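Local coordinates for flagellar hook associated protein type 3 FlgL (Legionella pneumophila subsp. pneumophila, PDB 5YTI) that probably serves as a structural junction protein of the bacterial flagellum, a hook-associated member of the flagellin family, at residues 48-59 / 362-373. Sequence-based numbering, arbitrary orientation.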
loop_
_atom_site.group_PDB
_atom_site.type_symbol
_atom_site.label_atom_id
_atom_site.label_comp_id
_atom_site.label_asym_id
_atom_site.label_seq_id
_atom_site.Cartn_x
_atom_site.Cartn_y
_atom_site.Cartn_z
ATOM N N GLN A 48 -51.088 -10.628 -5.962
ATOM C CA GLN A 48 -51.143 -9.172 -6.263
ATOM C C GLN A 48 -51.144 -8.345 -4.986
ATOM O O GLN A 48 -50.142 -7.709 -4.683
ATOM C CB GLN A 48 -52.347 -8.798 -7.143
ATOM C CG GLN A 48 -52.322 -7.350 -7.646
ATOM C CD GLN A 48 -51.077 -7.008 -8.469
ATOM O OE1 GLN A 48 -50.679 -5.845 -8.554
ATOM N NE2 GLN A 48 -50.460 -8.023 -9.078
ATOM N N ILE A 49 -52.242 -8.345 -4.234
ATOM C CA ILE A 49 -52.286 -7.559 -3.001
ATOM C C ILE A 49 -51.369 -8.130 -1.919
ATOM O O ILE A 49 -50.720 -7.369 -1.220
ATOM C CB ILE A 49 -53.712 -7.401 -2.440
ATOM C CG1 ILE A 49 -53.754 -6.310 -1.359
ATOM C CG2 ILE A 49 -54.236 -8.725 -1.888
ATOM C CD1 ILE A 49 -55.150 -6.032 -0.856
ATOM N N GLU A 50 -51.300 -9.449 -1.773
ATOM C CA GLU A 50 -50.360 -10.047 -0.815
ATOM C C GLU A 50 -48.921 -9.794 -1.292
ATOM O O GLU A 50 -47.997 -9.748 -0.481
ATOM C CB GLU A 50 -50.639 -11.553 -0.606
ATOM C CG GLU A 50 -49.711 -12.281 0.379
ATOM C CD GLU A 50 -49.744 -11.725 1.807
ATOM O OE1 GLU A 50 -50.851 -11.473 2.352
ATOM O OE2 GLU A 50 -48.653 -11.547 2.401
ATOM N N LEU A 51 -48.748 -9.625 -2.606
ATOM C CA LEU A 51 -47.442 -9.285 -3.201
ATOM C C LEU A 51 -47.002 -7.857 -2.861
ATOM O O LEU A 51 -45.870 -7.634 -2.457
ATOM C CB LEU A 51 -47.447 -9.473 -4.729
ATOM C CG LEU A 51 -47.009 -10.850 -5.240
ATOM C CD1 LEU A 51 -47.168 -10.884 -6.758
ATOM C CD2 LEU A 51 -45.585 -11.207 -4.797
ATOM N N ILE A 52 -47.908 -6.900 -3.023
ATOM C CA ILE A 52 -47.653 -5.530 -2.623
ATOM C C ILE A 52 -47.451 -5.419 -1.112
ATOM O O ILE A 52 -46.448 -4.874 -0.669
ATOM C CB ILE A 52 -48.787 -4.617 -3.038
ATOM C CG1 ILE A 52 -48.937 -4.628 -4.549
ATOM C CG2 ILE A 52 -48.461 -3.205 -2.613
ATOM C CD1 ILE A 52 -50.184 -3.921 -5.017
ATOM N N LYS A 53 -48.381 -5.942 -0.317
ATOM C CA LYS A 53 -48.128 -6.118 1.122
ATOM C C LYS A 53 -46.630 -6.516 1.370
ATOM O O LYS A 53 -45.942 -5.849 2.153
ATOM C CB LYS A 53 -49.123 -7.138 1.746
ATOM C CG LYS A 53 -49.297 -7.084 3.271
ATOM C CD LYS A 53 -50.583 -7.806 3.740
ATOM C CE LYS A 53 -50.375 -9.205 4.349
ATOM N N GLN A 54 -46.122 -7.567 0.702
ATOM C CA GLN A 54 -44.738 -8.059 0.958
ATOM C C GLN A 54 -43.671 -7.137 0.337
ATOM O O GLN A 54 -42.509 -7.215 0.726
ATOM C CB GLN A 54 -44.524 -9.535 0.518
ATOM C CG GLN A 54 -43.459 -10.278 1.336
ATOM N N ARG A 55 -44.073 -6.277 -0.609
ATOM C CA ARG A 55 -43.176 -5.285 -1.245
ATOM C C ARG A 55 -42.969 -4.152 -0.262
ATOM O O ARG A 55 -41.852 -3.748 0.038
ATOM C CB ARG A 55 -43.768 -4.714 -2.555
ATOM C CG ARG A 55 -42.728 -4.171 -3.545
ATOM C CD ARG A 55 -43.286 -3.367 -4.738
ATOM N NE ARG A 55 -44.444 -3.967 -5.420
ATOM C CZ ARG A 55 -44.418 -5.003 -6.269
ATOM N NH1 ARG A 55 -43.280 -5.625 -6.587
ATOM N NH2 ARG A 55 -45.564 -5.435 -6.799
ATOM N N ILE A 56 -44.076 -3.646 0.255
ATOM C CA ILE A 56 -44.025 -2.666 1.306
ATOM C C ILE A 56 -43.251 -3.228 2.509
ATOM O O ILE A 56 -42.505 -2.489 3.129
ATOM C CB ILE A 56 -45.439 -2.206 1.677
ATOM C CG1 ILE A 56 -46.109 -1.550 0.471
ATOM C CG2 ILE A 56 -45.415 -1.226 2.831
ATOM C CD1 ILE A 56 -47.613 -1.544 0.611
ATOM N N ASN A 57 -43.377 -4.513 2.835
ATOM C CA ASN A 57 -42.577 -5.071 3.933
ATOM C C ASN A 57 -41.083 -5.029 3.572
ATOM O O ASN A 57 -40.225 -4.737 4.425
ATOM C CB ASN A 57 -42.994 -6.503 4.286
ATOM C CG ASN A 57 -44.305 -6.565 5.042
ATOM O OD1 ASN A 57 -44.546 -5.749 5.925
ATOM N ND2 ASN A 57 -45.156 -7.545 4.705
ATOM N N ASN A 58 -40.768 -5.313 2.309
ATOM C CA ASN A 58 -39.383 -5.173 1.818
ATOM C C ASN A 58 -38.884 -3.707 1.952
ATOM O O ASN A 58 -37.784 -3.469 2.470
ATOM C CB ASN A 58 -39.238 -5.699 0.364
ATOM C CG ASN A 58 -39.199 -7.217 0.295
ATOM O OD1 ASN A 58 -38.571 -7.854 1.131
ATOM N ND2 ASN A 58 -39.872 -7.799 -0.686
ATOM N N ILE A 59 -39.710 -2.749 1.517
ATOM C CA ILE A 59 -39.371 -1.325 1.558
ATOM C C ILE A 59 -39.061 -0.807 2.963
ATOM O O ILE A 59 -38.170 0.016 3.137
ATOM C CB ILE A 59 -40.492 -0.454 0.971
ATOM C CG1 ILE A 59 -40.603 -0.686 -0.527
ATOM C CG2 ILE A 59 -40.214 1.018 1.243
ATOM C CD1 ILE A 59 -41.684 0.145 -1.194
ATOM N N TYR A 362 -40.684 4.394 -5.051
ATOM C CA TYR A 362 -41.147 2.991 -5.166
ATOM C C TYR A 362 -42.281 2.672 -4.167
ATOM O O TYR A 362 -42.927 1.632 -4.259
ATOM C CB TYR A 362 -39.934 2.052 -4.948
ATOM C CG TYR A 362 -40.107 0.557 -5.245
ATOM C CD1 TYR A 362 -40.861 0.105 -6.335
ATOM C CD2 TYR A 362 -39.460 -0.411 -4.456
ATOM C CE1 TYR A 362 -40.999 -1.255 -6.602
ATOM C CE2 TYR A 362 -39.589 -1.768 -4.722
ATOM C CZ TYR A 362 -40.357 -2.182 -5.795
ATOM O OH TYR A 362 -40.486 -3.519 -6.067
ATOM N N LEU A 363 -42.508 3.568 -3.211
ATOM C CA LEU A 363 -43.649 3.489 -2.292
ATOM C C LEU A 363 -44.789 4.381 -2.796
ATOM O O LEU A 363 -45.944 3.962 -2.844
ATOM C CB LEU A 363 -43.202 3.960 -0.912
ATOM C CG LEU A 363 -44.186 3.974 0.248
ATOM C CD1 LEU A 363 -44.296 2.575 0.820
ATOM C CD2 LEU A 363 -43.712 4.976 1.302
ATOM N N ASP A 364 -44.458 5.618 -3.166
ATOM C CA ASP A 364 -45.431 6.507 -3.776
ATOM C C ASP A 364 -46.088 5.712 -4.940
ATOM O O ASP A 364 -47.296 5.860 -5.176
ATOM C CB ASP A 364 -44.804 7.850 -4.254
ATOM C CG ASP A 364 -44.473 8.881 -3.089
ATOM O OD1 ASP A 364 -44.651 8.625 -1.871
ATOM O OD2 ASP A 364 -43.996 9.993 -3.419
ATOM N N ILE A 365 -45.316 4.849 -5.628
ATOM C CA ILE A 365 -45.868 3.969 -6.691
ATOM C C ILE A 365 -46.706 2.792 -6.177
ATOM O O ILE A 365 -47.699 2.431 -6.793
ATOM C CB ILE A 365 -44.773 3.378 -7.615
ATOM C CG1 ILE A 365 -44.204 4.470 -8.528
ATOM C CG2 ILE A 365 -45.335 2.235 -8.472
ATOM C CD1 ILE A 365 -43.402 3.960 -9.716
ATOM N N SER A 366 -46.292 2.163 -5.084
ATOM C CA SER A 366 -47.079 1.074 -4.499
ATOM C C SER A 366 -48.363 1.592 -3.867
ATOM O O SER A 366 -49.363 0.883 -3.830
ATOM C CB SER A 366 -46.268 0.297 -3.450
ATOM O OG SER A 366 -45.166 -0.394 -4.035
ATOM N N ALA A 367 -48.346 2.812 -3.347
ATOM C CA ALA A 367 -49.566 3.377 -2.797
ATOM C C ALA A 367 -50.603 3.547 -3.901
ATOM O O ALA A 367 -51.793 3.314 -3.688
ATOM C CB ALA A 367 -49.291 4.711 -2.126
ATOM N N ALA A 368 -50.147 3.949 -5.084
ATOM C CA ALA A 368 -51.045 4.213 -6.198
ATOM C C ALA A 368 -51.572 2.918 -6.829
ATOM O O ALA A 368 -52.710 2.875 -7.293
ATOM C CB ALA A 368 -50.367 5.091 -7.238
ATOM N N THR A 369 -50.746 1.871 -6.837
ATOM C CA THR A 369 -51.197 0.518 -7.209
ATOM C C THR A 369 -52.303 0.037 -6.231
ATOM O O THR A 369 -53.251 -0.630 -6.659
ATOM C CB THR A 369 -50.008 -0.504 -7.305
ATOM O OG1 THR A 369 -49.022 -0.032 -8.226
ATOM C CG2 THR A 369 -50.462 -1.865 -7.810
ATOM N N LEU A 370 -52.213 0.389 -4.944
ATOM C CA LEU A 370 -53.305 0.068 -4.008
ATOM C C LEU A 370 -54.566 0.895 -4.287
ATOM O O LEU A 370 -55.634 0.312 -4.390
ATOM C CB LEU A 370 -52.880 0.229 -2.538
ATOM C CG LEU A 370 -51.925 -0.806 -1.921
ATOM C CD1 LEU A 370 -51.616 -0.398 -0.494
ATOM C CD2 LEU A 370 -52.479 -2.223 -1.948
ATOM N N LYS A 371 -54.441 2.228 -4.405
ATOM C CA LYS A 371 -55.584 3.102 -4.749
ATOM C C LYS A 371 -56.297 2.618 -6.026
ATOM O O LYS A 371 -57.515 2.454 -6.013
ATOM C CB LYS A 371 -55.159 4.571 -4.897
ATOM N N LYS A 372 -55.529 2.362 -7.098
ATOM C CA LYS A 372 -56.044 1.880 -8.414
ATOM C C LYS A 372 -56.485 0.405 -8.434
ATOM O O LYS A 372 -57.117 -0.047 -9.392
ATOM C CB LYS A 372 -54.995 2.089 -9.529
ATOM N N LEU A 373 -56.130 -0.345 -7.394
ATOM C CA LEU A 373 -56.523 -1.750 -7.265
ATOM C C LEU A 373 -57.717 -1.895 -6.342
ATOM O O LEU A 373 -58.524 -2.806 -6.499
ATOM C CB LEU A 373 -55.372 -2.576 -6.702
ATOM C CG LEU A 373 -55.591 -4.080 -6.585
ATOM C CD1 LEU A 373 -55.562 -4.739 -7.959
ATOM C CD2 LEU A 373 -54.525 -4.667 -5.675
#
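Ile52 packs as a knob into the hole formed by Ser366, Thr369, Leu370 and Leu373 on the facing helix. Its two branches divide the work: CD1 reaches forward to the methyl CG2 of Thr369, while CG2 of Ile52 lies 4.2 Å from CD2 of Leu370, the two side chains lying alongside one another and pointing opposite ways. The small Ser366 sits where the backbones come closest, its CA 6.9 Å from CA of Ile52, consistent with its size. Its hydroxyl turns back into its own helix, where OG donates to the carbonyl O of Tyr362 (3.0 Å), so this buried polar atom is satisfied without a partner on 48-59.

One turn on, Ile56 reaches between Leu363, Ser366 and Leu370. Ile59 then sets CD1 against the backbone of Tyr362, 3.6 Å from its O, and against CD1 of Leu363. The tyrosine, with CG anti to its N (chi1 -170°), swings its ring across the flank of 48-59. There the Arg55 and Tyr362 side chains cross at about a right angle, CG and CD of the arginine passing the CZ-OH end of the tyrosine, with guanidinium and ring planes 55° apart. At the far end, Leu373 sets both methyls against CG of Gln48, and CD2 also meets CB of Ile49.

The segment axes approach to 10.7 Å with directions 160° apart, pairing helix 49-96 with helix 316-374, consistent with the antiparallel coiled coil of N- and C-terminal helices in flagellin-family proteins.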